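Local atomic coordinates of 3-polyprenyl-4-hydroxybenzoate decarboxylase and related decarboxylases (PDB entry 6H6X), a protein that binds prenylated FMN, manganese and potassium and, as the UbiD-family decarboxylase HmfF, reversibly interconverts 2,5-furandicarboxylic acid and 2-furoic acid. Residues A84-P89 with S200-R205; A133-A138 with D209-A214; V225-E228 with E233-A236. The protein carries 8 engineered substitutions. All coordinates share one frame; numbering follows the deposited sequence.

Contact 1: A84-P89 with S200-R205; sequences AAVENP and SQATTR. With K (potassium ion), chain G; 4LU (1-deoxy-5-O-phosphono-1-(3,3,4,5-tetramethyl-9,11-dioxo-2,3,8,9,10,11-hexahydro-7H-quinolino[1,8-fg]pteridin-12-ium-7-y l)-D-ribitol), chain I.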
loop_
_atom_site.group_PDB
_atom_site.type_symbol
_atom_site.label_atom_id
_atom_site.label_comp_id
_atom_site.label_asym_id
_atom_site.label_seq_id
_atom_site.Cartn_x
_atom_site.Cartn_y
_atom_site.Cartn_z
ATOM N N ALA B 84 -16.448 11.468 23.019
ATOM C CA ALA B 84 -17.514 12.284 23.650
ATOM C C ALA B 84 -18.791 11.470 23.912
ATOM O O ALA B 84 -19.396 11.583 25.004
ATOM C CB ALA B 84 -17.858 13.512 22.774
ATOM N N ALA B 85 -19.213 10.659 22.920
ATOM C CA ALA B 85 -20.368 9.764 23.147
ATOM C C ALA B 85 -20.116 8.736 24.238
ATOM O O ALA B 85 -21.029 8.425 25.027
ATOM C CB ALA B 85 -20.786 9.080 21.870
ATOM N N VAL B 86 -18.893 8.200 24.318
ATOM C CA VAL B 86 -18.562 7.247 25.387
ATOM C C VAL B 86 -18.550 7.927 26.746
ATOM O O VAL B 86 -19.024 7.348 27.727
ATOM C CB VAL B 86 -17.214 6.536 25.155
ATOM C CG1 VAL B 86 -16.849 5.633 26.348
ATOM C CG2 VAL B 86 -17.286 5.693 23.875
ATOM N N GLU B 87 -18.024 9.145 26.804
ATOM C CA GLU B 87 -17.956 9.901 28.075
ATOM C C GLU B 87 -19.354 10.359 28.509
ATOM O O GLU B 87 -19.665 10.290 29.703
ATOM C CB GLU B 87 -16.944 11.085 27.971
ATOM C CG GLU B 87 -16.997 12.213 29.028
ATOM C CD GLU B 87 -16.690 11.818 30.483
ATOM O OE1 GLU B 87 -16.575 10.613 30.804
ATOM O OE2 GLU B 87 -16.578 12.742 31.324
ATOM N N ASN B 88 -20.186 10.780 27.548
ATOM C CA ASN B 88 -21.520 11.327 27.848
ATOM C C ASN B 88 -22.674 10.559 27.194
ATOM O O ASN B 88 -23.282 11.041 26.249
ATOM C CB ASN B 88 -21.571 12.813 27.440
ATOM C CG ASN B 88 -20.595 13.661 28.244
ATOM O OD1 ASN B 88 -19.549 14.051 27.727
ATOM N ND2 ASN B 88 -20.900 13.894 29.528
ATOM N N PRO B 89 -22.995 9.375 27.708
ATOM C CA PRO B 89 -24.130 8.646 27.139
ATOM C C PRO B 89 -25.458 9.370 27.363
ATOM O O PRO B 89 -25.567 10.146 28.286
ATOM C CB PRO B 89 -24.135 7.324 27.894
ATOM C CG PRO B 89 -22.820 7.253 28.605
ATOM C CD PRO B 89 -22.387 8.662 28.834
ATOM N N SER B 200 -21.667 -0.576 19.674
ATOM C CA SER B 200 -21.542 -1.874 20.311
ATOM C C SER B 200 -20.091 -2.324 20.517
ATOM O O SER B 200 -19.857 -3.304 21.236
ATOM C CB SER B 200 -22.255 -2.945 19.473
ATOM O OG SER B 200 -21.478 -3.251 18.303
ATOM N N GLN B 201 -19.155 -1.680 19.835
ATOM C CA GLN B 201 -17.716 -1.949 19.955
ATOM C C GLN B 201 -16.980 -1.049 20.943
ATOM O O GLN B 201 -15.783 -1.151 21.076
ATOM C CB GLN B 201 -17.082 -1.830 18.551
ATOM C CG GLN B 201 -17.704 -2.809 17.573
ATOM C CD GLN B 201 -17.594 -4.237 18.111
ATOM O OE1 GLN B 201 -18.599 -4.883 18.545
ATOM N NE2 GLN B 201 -16.363 -4.728 18.130
ATOM N N ALA B 202 -17.659 -0.128 21.605
ATOM C CA ALA B 202 -17.011 0.631 22.711
ATOM C C ALA B 202 -16.520 -0.303 23.828
ATOM O O ALA B 202 -17.245 -1.223 24.299
ATOM C CB ALA B 202 -17.938 1.680 23.297
ATOM N N THR B 203 -15.275 -0.062 24.210
ATOM C CA THR B 203 -14.620 -0.767 25.293
ATOM C C THR B 203 -14.688 0.207 26.457
ATOM O O THR B 203 -14.101 1.291 26.406
ATOM C CB THR B 203 -13.154 -1.109 24.934
ATOM O OG1 THR B 203 -13.095 -1.726 23.638
ATOM C CG2 THR B 203 -12.527 -2.038 25.994
ATOM N N THR B 204 -15.450 -0.166 27.475
ATOM C CA THR B 204 -15.713 0.712 28.606
ATOM C C THR B 204 -15.528 -0.053 29.898
ATOM O O THR B 204 -15.332 -1.290 29.893
ATOM C CB THR B 204 -17.151 1.270 28.583
ATOM O OG1 THR B 204 -18.073 0.272 29.087
ATOM C CG2 THR B 204 -17.562 1.739 27.162
ATOM N N ARG B 205 -15.606 0.685 31.000
ATOM C CA ARG B 205 -15.610 0.066 32.323
ATOM C C ARG B 205 -16.965 -0.635 32.481
ATOM O O ARG B 205 -17.885 -0.433 31.682
ATOM C CB ARG B 205 -15.291 1.077 33.446
ATOM C CG ARG B 205 -16.499 1.600 34.230
ATOM C CD ARG B 205 -16.458 3.105 34.427
ATOM N NE ARG B 205 -17.830 3.595 34.576
ATOM C CZ ARG B 205 -18.285 4.791 34.206
ATOM N NH1 ARG B 205 -17.486 5.711 33.649
ATOM N NH2 ARG B 205 -19.574 5.080 34.414
HETATM K K K G . -19.217 -3.498 23.893
HETATM C C9 4LU I . -17.023 -7.849 16.848
HETATM C C8 4LU I . -17.455 -7.613 15.509
HETATM C C7 4LU I . -17.690 -8.650 14.600
HETATM C C10 4LU I . -16.397 -10.702 19.217
HETATM C C6 4LU I . -17.235 -10.045 14.990
HETATM N N3 4LU I . -17.046 -13.147 20.395
HETATM C C2 4LU I . -16.666 -12.085 21.175
HETATM C C13 4LU I . -17.601 -11.371 12.638
HETATM C C5 4LU I . -17.432 -11.336 14.144
HETATM C C1 4LU I . -16.352 -12.596 15.961
HETATM O O2 4LU I . -16.620 -12.221 22.437
HETATM N N1 4LU I . -16.360 -10.886 20.595
HETATM C C4 4LU I . -17.118 -13.070 19.032
HETATM O O4 4LU I . -17.489 -14.062 18.354
HETATM C C4A 4LU I . -16.768 -11.767 18.364
HETATM N N5 4LU I . -16.852 -11.579 16.945
HETATM C C3 4LU I . -17.004 -12.611 14.784
HETATM C C12 4LU I . -18.931 -11.609 14.458
HETATM C C5A 4LU I . -16.961 -10.265 16.414
HETATM C C7M 4LU I . -18.143 -8.346 13.172
HETATM C C8M 4LU I . -17.705 -6.168 15.168
HETATM C C9A 4LU I . -16.717 -9.132 17.350
HETATM N N10 4LU I . -16.115 -9.441 18.630
HETATM C "C1'" 4LU I . -15.676 -8.383 19.538
HETATM C "C2'" 4LU I . -16.719 -7.810 20.525
HETATM O "O2'" 4LU I . -17.995 -7.555 19.928
HETATM C "C3'" 4LU I . -16.185 -6.483 21.040
HETATM O "O3'" 4LU I . -14.837 -6.655 21.487
HETATM C "C4'" 4LU I . -17.081 -5.883 22.128
HETATM O "O4'" 4LU I . -16.891 -4.451 22.334
HETATM C "C5'" 4LU I . -16.961 -6.527 23.499
HETATM O "O5'" 4LU I . -17.910 -5.735 24.245
HETATM P P 4LU I . -17.926 -5.658 25.869
HETATM O O2P 4LU I . -19.209 -4.907 26.269
HETATM O O3P 4LU I . -18.008 -7.133 26.357
HETATM O O1P 4LU I . -16.656 -4.882 26.222
#
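Val86, on the last turn of helix 75-87, lays its two methyl branches against two separate residues of the 200-205 loop, and these two apolar touches make up the direct contact. The first torsion (chi1 175°) sets which neighbour each branch meets. Val86 CG1, anti to the backbone N, goes to the methyl of Thr204, 4.0 Å from its CG2, while Val86 CG2, anti to the carbonyl carbon, meets Ala202 CB at 4.1 Å. Thr203, whose CB turns away from the helix, is spanned by this pair of touches. Both are at ordinary van der Waals spacing, and the two segments bury just 89 Å² between them.

The crowded side of the loop is the one that faces the cofactor. Here the loop grips the potassium ion with main-chain carbonyls: Ser200 O binds it at 2.7 Å and Ala202 O at 3.0 Å. The prenylated FMN supplies three more oxygens, O4', O5' and the phosphate O2P, the shortest bond being O5' to potassium at 2.6 Å. Val148 O and Glu210 OE2 complete a shell of seven. Between the two carbonyl donors, Gln201 brings its CG to 4.1 Å from the cofactor methyl C8M.

Past Thr204 the contact fades toward solvent. Glu87 and Arg205 are both exposed, and although their charges are opposite, Glu87 OE1 stays 5.7 Å from Arg205 NH1, too far for a salt bridge.

The loop therefore has two chemically different sides. One is a weak apolar seam to the helix, while the other is an all-oxygen site around a monovalent cation, which probably offsets part of the negative charge of the phosphate and ties the cofactor's ribityl phosphate to the main chain.

Contact 2: A133-A138 with D209-A214; sequences AAILIA and DELEIA. With K (potassium ion), chain G; MN (manganese (II) ion), chain H.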
loop_
_atom_site.group_PDB
_atom_site.type_symbol
_atom_site.label_atom_id
_atom_site.label_comp_id
_atom_site.label_asym_id
_atom_site.label_seq_id
_atom_site.Cartn_x
_atom_site.Cartn_y
_atom_site.Cartn_z
ATOM N N ALA B 133 -23.651 -10.285 12.224
ATOM C CA ALA B 133 -23.944 -8.871 12.395
ATOM C C ALA B 133 -25.013 -8.538 13.429
ATOM O O ALA B 133 -25.652 -7.492 13.357
ATOM C CB ALA B 133 -24.300 -8.259 11.065
ATOM N N ALA B 134 -25.183 -9.402 14.396
ATOM C CA ALA B 134 -26.208 -9.248 15.396
ATOM C C ALA B 134 -25.596 -8.577 16.589
ATOM O O ALA B 134 -24.586 -9.042 17.096
ATOM C CB ALA B 134 -26.766 -10.591 15.835
ATOM N N ILE B 135 -26.223 -7.491 17.047
ATOM C CA ILE B 135 -25.909 -6.957 18.357
ATOM C C ILE B 135 -26.627 -7.787 19.420
ATOM O O ILE B 135 -27.787 -8.128 19.269
ATOM C CB ILE B 135 -26.193 -5.456 18.489
ATOM C CG1 ILE B 135 -27.689 -5.112 18.404
ATOM C CG2 ILE B 135 -25.404 -4.695 17.452
ATOM C CD1 ILE B 135 -27.973 -3.632 18.705
ATOM N N LEU B 136 -25.912 -8.149 20.470
ATOM C CA LEU B 136 -26.416 -8.997 21.534
ATOM C C LEU B 136 -26.626 -8.104 22.762
ATOM O O LEU B 136 -25.665 -7.580 23.301
ATOM C CB LEU B 136 -25.419 -10.092 21.867
ATOM C CG LEU B 136 -25.939 -11.212 22.779
ATOM C CD1 LEU B 136 -25.151 -12.488 22.522
ATOM C CD2 LEU B 136 -25.903 -10.834 24.243
ATOM N N ILE B 137 -27.884 -7.922 23.167
ATOM C CA ILE B 137 -28.252 -7.080 24.289
ATOM C C ILE B 137 -28.568 -8.007 25.472
ATOM O O ILE B 137 -29.341 -8.941 25.343
ATOM C CB ILE B 137 -29.459 -6.212 23.918
ATOM C CG1 ILE B 137 -29.115 -5.343 22.742
ATOM C CG2 ILE B 137 -29.898 -5.324 25.079
ATOM C CD1 ILE B 137 -30.309 -5.004 21.882
ATOM N N ALA B 138 -27.951 -7.743 26.609
ATOM C CA ALA B 138 -28.230 -8.491 27.843
ATOM C C ALA B 138 -28.115 -7.606 29.101
ATOM O O ALA B 138 -27.536 -6.494 29.067
ATOM C CB ALA B 138 -27.300 -9.672 27.937
ATOM N N ASP B 209 -23.898 1.524 29.268
ATOM C CA ASP B 209 -24.818 0.889 28.355
ATOM C C ASP B 209 -24.477 1.390 26.952
ATOM O O ASP B 209 -24.609 2.582 26.624
ATOM C CB ASP B 209 -26.250 1.245 28.786
ATOM C CG ASP B 209 -27.312 0.768 27.818
ATOM O OD1 ASP B 209 -26.998 0.093 26.820
ATOM O OD2 ASP B 209 -28.491 1.085 28.072
ATOM N N GLU B 210 -24.018 0.468 26.108
ATOM C CA GLU B 210 -23.706 0.863 24.733
ATOM C C GLU B 210 -24.887 1.366 23.929
ATOM O O GLU B 210 -24.685 2.121 22.985
ATOM C CB GLU B 210 -22.982 -0.240 23.992
ATOM C CG GLU B 210 -21.599 -0.452 24.576
ATOM C CD GLU B 210 -21.543 -1.556 25.615
ATOM O OE1 GLU B 210 -22.573 -1.928 26.258
ATOM O OE2 GLU B 210 -20.423 -2.079 25.746
ATOM N N LEU B 211 -26.108 1.022 24.295
ATOM C CA LEU B 211 -27.283 1.626 23.575
ATOM C C LEU B 211 -27.391 3.145 23.835
ATOM O O LEU B 211 -27.805 3.897 22.972
ATOM C CB LEU B 211 -28.584 0.918 23.961
ATOM C CG LEU B 211 -28.688 -0.555 23.589
ATOM C CD1 LEU B 211 -30.077 -1.076 23.955
ATOM C CD2 LEU B 211 -28.423 -0.819 22.108
ATOM N N GLU B 212 -26.958 3.574 25.010
ATOM C CA GLU B 212 -26.868 4.999 25.378
ATOM C C GLU B 212 -25.753 5.716 24.664
ATOM O O GLU B 212 -25.891 6.888 24.283
ATOM C CB GLU B 212 -26.740 5.142 26.907
ATOM C CG GLU B 212 -28.008 4.660 27.579
ATOM C CD GLU B 212 -28.075 4.891 29.082
ATOM O OE1 GLU B 212 -27.036 5.112 29.749
ATOM O OE2 GLU B 212 -29.201 4.812 29.611
ATOM N N ILE B 213 -24.668 4.999 24.396
ATOM C CA ILE B 213 -23.630 5.532 23.539
ATOM C C ILE B 213 -24.173 5.730 22.122
ATOM O O ILE B 213 -24.002 6.783 21.503
ATOM C CB ILE B 213 -22.377 4.643 23.576
ATOM C CG1 ILE B 213 -21.788 4.634 24.995
ATOM C CG2 ILE B 213 -21.317 5.188 22.627
ATOM C CD1 ILE B 213 -20.821 3.498 25.249
ATOM N N ALA B 214 -24.884 4.737 21.618
ATOM C CA ALA B 214 -25.495 4.869 20.292
ATOM C C ALA B 214 -26.445 6.046 20.228
ATOM O O ALA B 214 -26.441 6.780 19.265
ATOM C CB ALA B 214 -26.255 3.591 19.944
HETATM K K K G . -19.217 -3.498 23.893
HETATM MN MN MN H . -19.767 -3.240 27.656
HETATM O O HOH W 1 -17.716 -2.325 26.829
#
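Ile135 is the first residue of the 133-138 strand to reach the helix, and it does so with the far end of its side chain. CD1 stretches out anti to CA (chi2 173°) and meets Leu211 CD2 at 4.4 Å. The next residue, Leu136, faces the other side of the strand and packs on Ile186 and Leu188. Ile137 sets its CB alongside the helix, and its CG2 branch lies 4.4 Å from Leu211 CD1, so one leucine divides its two methyls between alternate residues of the strand. The contact is loose and wholly apolar, yet all three residues are buried.

The backbone of Leu211 is held at the helix start: Asp209, the N-cap, receives Leu211 N on OD1 at 2.8 Å, the donor standing well above the carboxylate plane. Between them in sequence, Glu210 points elsewhere and bridges two metals through a single oxygen, OE2 being 2.3 Å from manganese and 2.6 Å from potassium.

Strand 130-139 runs between antiparallel strands 146-157 and 184-190 in the large sheet; helix 210-217 covers it through Leu211, which also rests on Arg146 and Val148, while Ile135 reaches helix 194-199 as well.

Contact 3: V225-E228 with E233-A236; sequences VKCE and EVPA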
loop_
_atom_site.group_PDB
_atom_site.type_symbol
_atom_site.label_atom_id
_atom_site.label_comp_id
_atom_site.label_asym_id
_atom_site.label_seq_id
_atom_site.Cartn_x
_atom_site.Cartn_y
_atom_site.Cartn_z
ATOM N N VAL B 225 -37.921 -0.961 22.199
ATOM C CA VAL B 225 -39.159 -1.637 22.503
ATOM C C VAL B 225 -38.860 -2.902 23.315
ATOM O O VAL B 225 -37.754 -3.450 23.235
ATOM C CB VAL B 225 -39.938 -1.902 21.195
ATOM C CG1 VAL B 225 -39.119 -2.794 20.252
ATOM C CG2 VAL B 225 -41.269 -2.559 21.509
ATOM N N LYS B 226 -39.816 -3.344 24.124
ATOM C CA LYS B 226 -39.651 -4.551 24.937
ATOM C C LYS B 226 -39.788 -5.767 24.062
ATOM O O LYS B 226 -40.598 -5.765 23.135
ATOM C CB LYS B 226 -40.742 -4.685 26.010
ATOM C CG LYS B 226 -40.755 -3.660 27.106
ATOM C CD LYS B 226 -39.502 -3.608 27.965
ATOM C CE LYS B 226 -39.416 -4.756 28.906
ATOM N NZ LYS B 226 -38.322 -4.444 29.891
ATOM N N CYS B 227 -39.035 -6.804 24.403
ATOM C CA CYS B 227 -39.135 -8.121 23.761
ATOM C C CYS B 227 -40.371 -8.867 24.209
ATOM O O CYS B 227 -40.913 -8.605 25.270
ATOM C CB CYS B 227 -37.891 -8.948 24.104
ATOM S SG CYS B 227 -36.437 -8.370 23.174
ATOM N N GLU B 228 -40.799 -9.813 23.395
ATOM C CA GLU B 228 -41.976 -10.652 23.693
ATOM C C GLU B 228 -41.757 -11.632 24.836
ATOM O O GLU B 228 -42.605 -11.735 25.708
ATOM C CB GLU B 228 -42.388 -11.472 22.459
ATOM C CG GLU B 228 -42.776 -10.655 21.229
ATOM C CD GLU B 228 -43.992 -9.785 21.456
ATOM O OE1 GLU B 228 -45.054 -10.340 21.829
ATOM O OE2 GLU B 228 -43.882 -8.548 21.259
ATOM N N GLU B 233 -34.634 -5.091 26.115
ATOM C CA GLU B 233 -35.065 -4.045 25.200
ATOM C C GLU B 233 -34.256 -4.148 23.889
ATOM O O GLU B 233 -33.068 -4.524 23.921
ATOM C CB GLU B 233 -34.842 -2.666 25.855
ATOM C CG GLU B 233 -35.564 -2.460 27.195
ATOM C CD GLU B 233 -34.894 -3.180 28.374
ATOM O OE1 GLU B 233 -33.635 -3.081 28.560
ATOM O OE2 GLU B 233 -35.607 -3.894 29.106
ATOM N N VAL B 234 -34.902 -3.868 22.750
ATOM C CA VAL B 234 -34.258 -3.969 21.423
ATOM C C VAL B 234 -34.616 -2.753 20.593
ATOM O O VAL B 234 -35.624 -2.155 20.860
ATOM C CB VAL B 234 -34.649 -5.232 20.644
ATOM C CG1 VAL B 234 -34.174 -6.488 21.370
ATOM C CG2 VAL B 234 -36.139 -5.302 20.369
ATOM N N PRO B 235 -33.772 -2.362 19.616
ATOM C CA PRO B 235 -34.117 -1.196 18.773
ATOM C C PRO B 235 -35.406 -1.419 17.978
ATOM O O PRO B 235 -35.573 -2.441 17.341
ATOM C CB PRO B 235 -32.917 -1.053 17.859
ATOM C CG PRO B 235 -31.805 -1.683 18.604
ATOM C CD PRO B 235 -32.417 -2.860 19.316
ATOM N N ALA B 236 -36.339 -0.490 18.125
ATOM C CA ALA B 236 -37.692 -0.578 17.522
ATOM C C ALA B 236 -37.627 -0.701 16.020
ATOM O O ALA B 236 -38.436 -1.413 15.403
ATOM C CB ALA B 236 -38.523 0.671 17.887
#
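Val225 and Val234 form an antiparallel hydrogen-bonded pair, joined by Val225 N to Val234 O and Val234 N to Val225 O, each 2.9 Å long and both close to straight at 159° and 164°. One step along, Lys226 and Glu233 make the non-hydrogen-bonded pair, where Glu233 CA adds a CA-H...O contact to Val225 O.

The valines share one face of the strands. Val225 CG1, placed between its backbone N and carbonyl carbon (chi1 61°), leans over the partner strand, 3.9 Å from Val234 CG2 and 3.8 Å from Ala236 CA. The other branch of Val234 is covered by Cys227, whose SG comes within 3.5 Å of Val234 CG1, the closest apolar approach of the contact.

On the opposite face Lys226 and Glu233 run side by side, pointing the same way. Bends at chi2 and chi3 curl the lysine so that NZ reaches Glu233 OE2 at 2.9 Å, a salt bridge that uses the anti lone pair of that oxygen; the aliphatic part follows, with Lys226 CD 4.2 Å from Glu233 CG. Neither charge is confined to this pair. NZ is bridged more strongly to Asp231, and Glu233 OE1 takes Arg146 and Arg139, surroundings that would probably keep the buried carboxylate ionised. Were Lys226 cut back to an alanine, Asp231 and Glu233 OE2 would probably both lose this cation and the glutamate's CH2 groups some of their cover.

Val234 and Cys227 pack on strands 184-190 and 240-246, while Val225 is covered by Pro97 and Val102. Strands 223-226 and 233-235, consecutive in the chain, paired antiparallel and linked by a six-residue connection, form a beta hairpin, which adds to strand 93-94 in a small mixed sheet.

Contact 2 stands between the other two: its centre is 11 Å from that of contact 1 and 12 Å from that of contact 3, themselves 21 Å apart and not touching. Along the chain the segments of contacts 1 and 2 alternate, and contact 3 follows both, strand 223-226 coming next after helix 210-217. That helix joins the first two, as Pro89 packs on Glu212 and Ala202 on Ile213, and both contacts supply oxygens to the same potassium ion. On the other flank, Ile137 CD1 rests on the backbone of Glu233 and Val234. Packing thus runs from the family's N-terminal range, joined by contact 1, into the Rift-related range that holds contacts 2 and 3.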